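Local coordinates for Hcp1 family type VI secretion system effector (PDB 3V4H), which is probably a type VI secretion system effector of the Hcp family, whose members form ring-shaped hexamers thought to stack into the tube that the secretion machine expels, at residues F80-I86 and P145-F151. Sequence-based numbering, arbitrary orientation. Where two conformers were deposited one is given.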
loop_
_atom_site.group_PDB
_atom_site.type_symbol
_atom_site.label_atom_id
_atom_site.label_comp_id
_atom_site.label_asym_id
_atom_site.label_seq_id
_atom_site.Cartn_x
_atom_site.Cartn_y
_atom_site.Cartn_z
ATOM N N PHE A 80 4.868 -25.104 0.370
ATOM C CA PHE A 80 6.176 -24.492 -0.023
ATOM C C PHE A 80 5.862 -23.746 -1.288
ATOM O O PHE A 80 5.025 -24.204 -2.066
ATOM C CB PHE A 80 7.254 -25.555 -0.268
ATOM C CG PHE A 80 8.659 -24.993 -0.416
ATOM C CD1 PHE A 80 9.428 -24.669 0.690
ATOM C CD2 PHE A 80 9.185 -24.800 -1.663
ATOM C CE1 PHE A 80 10.705 -24.198 0.529
ATOM C CE2 PHE A 80 10.466 -24.319 -1.818
ATOM C CZ PHE A 80 11.205 -23.990 -0.728
ATOM N N CYS A 81 6.496 -22.565 -1.435
ATOM C CA CYS A 81 6.332 -21.623 -2.537
ATOM C C CYS A 81 7.699 -21.362 -3.156
ATOM O O CYS A 81 8.701 -21.235 -2.414
ATOM C CB CYS A 81 5.814 -20.256 -2.025
ATOM S SG CYS A 81 4.047 -20.207 -1.571
ATOM N N PHE A 82 7.762 -21.364 -4.488
ATOM C CA PHE A 82 8.942 -20.833 -5.203
ATOM C C PHE A 82 8.530 -20.238 -6.524
ATOM O O PHE A 82 7.455 -20.570 -7.057
ATOM C CB PHE A 82 10.030 -21.886 -5.418
ATOM C CG PHE A 82 9.718 -22.920 -6.425
ATOM C CD1 PHE A 82 10.168 -22.791 -7.734
ATOM C CD2 PHE A 82 9.044 -24.081 -6.069
ATOM C CE1 PHE A 82 9.885 -23.764 -8.688
ATOM C CE2 PHE A 82 8.734 -25.044 -7.009
ATOM C CZ PHE A 82 9.155 -24.891 -8.322
ATOM N N ALA A 83 9.416 -19.382 -7.021
ATOM C CA ALA A 83 9.376 -18.712 -8.303
ATOM C C ALA A 83 10.538 -19.151 -9.194
ATOM O O ALA A 83 11.699 -19.275 -8.734
ATOM C CB ALA A 83 9.507 -17.187 -8.086
ATOM N N HIS A 84 10.272 -19.309 -10.487
ATOM C CA HIS A 84 11.329 -19.508 -11.508
ATOM C C HIS A 84 10.914 -18.841 -12.801
ATOM O O HIS A 84 9.765 -18.470 -12.961
ATOM C CB HIS A 84 11.598 -21.028 -11.729
ATOM C CG HIS A 84 10.452 -21.769 -12.392
ATOM N ND1 HIS A 84 10.605 -22.477 -13.530
ATOM C CD2 HIS A 84 9.097 -21.814 -12.085
ATOM C CE1 HIS A 84 9.403 -22.945 -13.909
ATOM N NE2 HIS A 84 8.493 -22.557 -13.020
ATOM N N TYR A 85 11.848 -18.651 -13.735
ATOM C CA TYR A 85 11.472 -18.259 -15.082
ATOM C C TYR A 85 10.668 -19.352 -15.755
ATOM O O TYR A 85 10.818 -20.543 -15.426
ATOM C CB TYR A 85 12.716 -17.969 -15.898
ATOM C CG TYR A 85 13.424 -16.730 -15.420
ATOM C CD1 TYR A 85 12.745 -15.521 -15.336
ATOM C CD2 TYR A 85 14.755 -16.776 -15.031
ATOM C CE1 TYR A 85 13.366 -14.371 -14.873
ATOM C CE2 TYR A 85 15.410 -15.623 -14.605
ATOM C CZ TYR A 85 14.710 -14.428 -14.518
ATOM O OH TYR A 85 15.353 -13.289 -14.078
ATOM N N ILE A 86 9.812 -18.960 -16.693
ATOM C CA ILE A 86 9.036 -19.954 -17.444
ATOM C C ILE A 86 10.061 -20.730 -18.234
ATOM O O ILE A 86 10.949 -20.149 -18.857
ATOM C CB ILE A 86 7.899 -19.356 -18.281
ATOM C CG1 ILE A 86 6.795 -18.863 -17.309
ATOM C CG2 ILE A 86 7.302 -20.397 -19.267
ATOM C CD1 ILE A 86 5.746 -17.998 -17.978
ATOM N N PRO A 145 9.277 -13.884 -18.572
ATOM C CA PRO A 145 8.192 -14.044 -17.639
ATOM C C PRO A 145 8.516 -15.062 -16.568
ATOM O O PRO A 145 9.419 -15.878 -16.715
ATOM C CB PRO A 145 7.061 -14.566 -18.526
ATOM C CG PRO A 145 7.777 -15.229 -19.650
ATOM C CD PRO A 145 8.853 -14.238 -19.929
ATOM N N ARG A 146 7.795 -15.022 -15.469
ATOM C CA ARG A 146 8.122 -15.927 -14.400
ATOM C C ARG A 146 6.874 -16.531 -13.852
ATOM O O ARG A 146 5.793 -16.098 -14.175
ATOM C CB ARG A 146 8.877 -15.208 -13.318
ATOM C CG ARG A 146 8.119 -14.130 -12.600
ATOM C CD ARG A 146 9.079 -13.488 -11.612
ATOM N NE ARG A 146 10.100 -12.693 -12.291
ATOM C CZ ARG A 146 11.224 -12.240 -11.723
ATOM N NH1 ARG A 146 11.511 -12.529 -10.450
ATOM N NH2 ARG A 146 12.077 -11.495 -12.433
ATOM N N GLU A 147 7.043 -17.497 -12.983
ATOM C CA GLU A 147 5.945 -18.265 -12.493
ATOM C C GLU A 147 6.220 -18.679 -11.023
ATOM O O GLU A 147 7.326 -19.014 -10.648
ATOM C CB GLU A 147 5.872 -19.477 -13.438
ATOM C CG GLU A 147 5.099 -20.662 -13.005
ATOM C CD GLU A 147 5.081 -21.735 -14.117
ATOM O OE1 GLU A 147 4.300 -21.547 -15.076
ATOM O OE2 GLU A 147 5.862 -22.734 -14.032
ATOM N N GLU A 148 5.210 -18.549 -10.203
ATOM C CA GLU A 148 5.253 -18.954 -8.853
ATOM C C GLU A 148 4.545 -20.303 -8.773
ATOM O O GLU A 148 3.457 -20.496 -9.350
ATOM C CB GLU A 148 4.561 -17.926 -7.975
ATOM C CG GLU A 148 4.170 -18.497 -6.630
ATOM C CD GLU A 148 3.519 -17.496 -5.710
ATOM O OE1 GLU A 148 2.504 -17.926 -5.077
ATOM O OE2 GLU A 148 4.031 -16.320 -5.621
ATOM N N ILE A 149 5.163 -21.217 -8.029
ATOM C CA ILE A 149 4.647 -22.568 -7.783
ATOM C C ILE A 149 4.579 -22.757 -6.265
ATOM O O ILE A 149 5.527 -22.354 -5.545
ATOM C CB ILE A 149 5.531 -23.610 -8.477
ATOM C CG1 ILE A 149 5.293 -23.536 -9.990
ATOM C CG2 ILE A 149 5.214 -25.018 -7.971
ATOM C CD1 ILE A 149 6.544 -23.722 -10.805
ATOM N N ARG A 150 3.405 -23.202 -5.807
ATOM C CA ARG A 150 3.159 -23.690 -4.463
ATOM C C ARG A 150 2.845 -25.174 -4.477
ATOM O O ARG A 150 2.229 -25.658 -5.425
ATOM C CB ARG A 150 1.949 -23.007 -3.877
ATOM C CG ARG A 150 2.098 -21.519 -3.968
ATOM C CD ARG A 150 1.146 -20.779 -3.074
ATOM N NE ARG A 150 1.357 -19.346 -3.254
ATOM C CZ ARG A 150 0.676 -18.405 -2.620
ATOM N NH1 ARG A 150 -0.276 -18.731 -1.749
ATOM N NH2 ARG A 150 0.953 -17.129 -2.859
ATOM N N PHE A 151 3.267 -25.897 -3.447
ATOM C CA PHE A 151 2.980 -27.348 -3.377
ATOM C C PHE A 151 2.751 -27.901 -1.984
ATOM O O PHE A 151 3.230 -27.358 -0.978
ATOM C CB PHE A 151 4.024 -28.182 -4.140
ATOM C CG PHE A 151 5.459 -28.076 -3.625
ATOM C CD1 PHE A 151 5.869 -28.758 -2.500
ATOM C CD2 PHE A 151 6.407 -27.391 -4.344
ATOM C CE1 PHE A 151 7.186 -28.727 -2.080
ATOM C CE2 PHE A 151 7.732 -27.339 -3.926
ATOM C CZ PHE A 151 8.117 -28.030 -2.799
#
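Phe80, Phe82 and His84 pair with Phe151, Ile149 and Glu147 as antiparallel hydrogen-bonded pairs, each joined by two backbone bonds; the tightest runs from Ile149 N to Phe82 O (2.6 Å, 176° at the hydrogen). Beyond them Ile86 N adds a bond to Pro145 O. On the face carrying the phenylalanines, Phe80 CB sits over the Phe151 ring as a CH-pi contact, while Phe82 CE2 meets the edge of that same ring 4.0 Å from Phe151 CE2. Ile149 CB lies over one face of the Phe82 ring. The strands are the middle pair of a four-stranded antiparallel sheet in the Hcp beta-barrel; Phe125 and Phe108 extend the aromatic core, and helix 90-99 covers the His84 end. There His84 NE2 donates to Glu147 OE2 (2.8 Å), met on the anti side and 32° out of the carboxylate plane. Glu147 reaches it with an extended chain, CG anti to the backbone N (chi1 163°). Asp87 bonds His84 ND1 and Ser90 bonds Glu147 OE2 as well, whereas the buried Glu147 OE1 has no partner in the model. On the other face, and within its own strand, Arg150 forms a salt bridge with Glu148, NE (2.6 Å) and NH2 both reaching OE1 side-on.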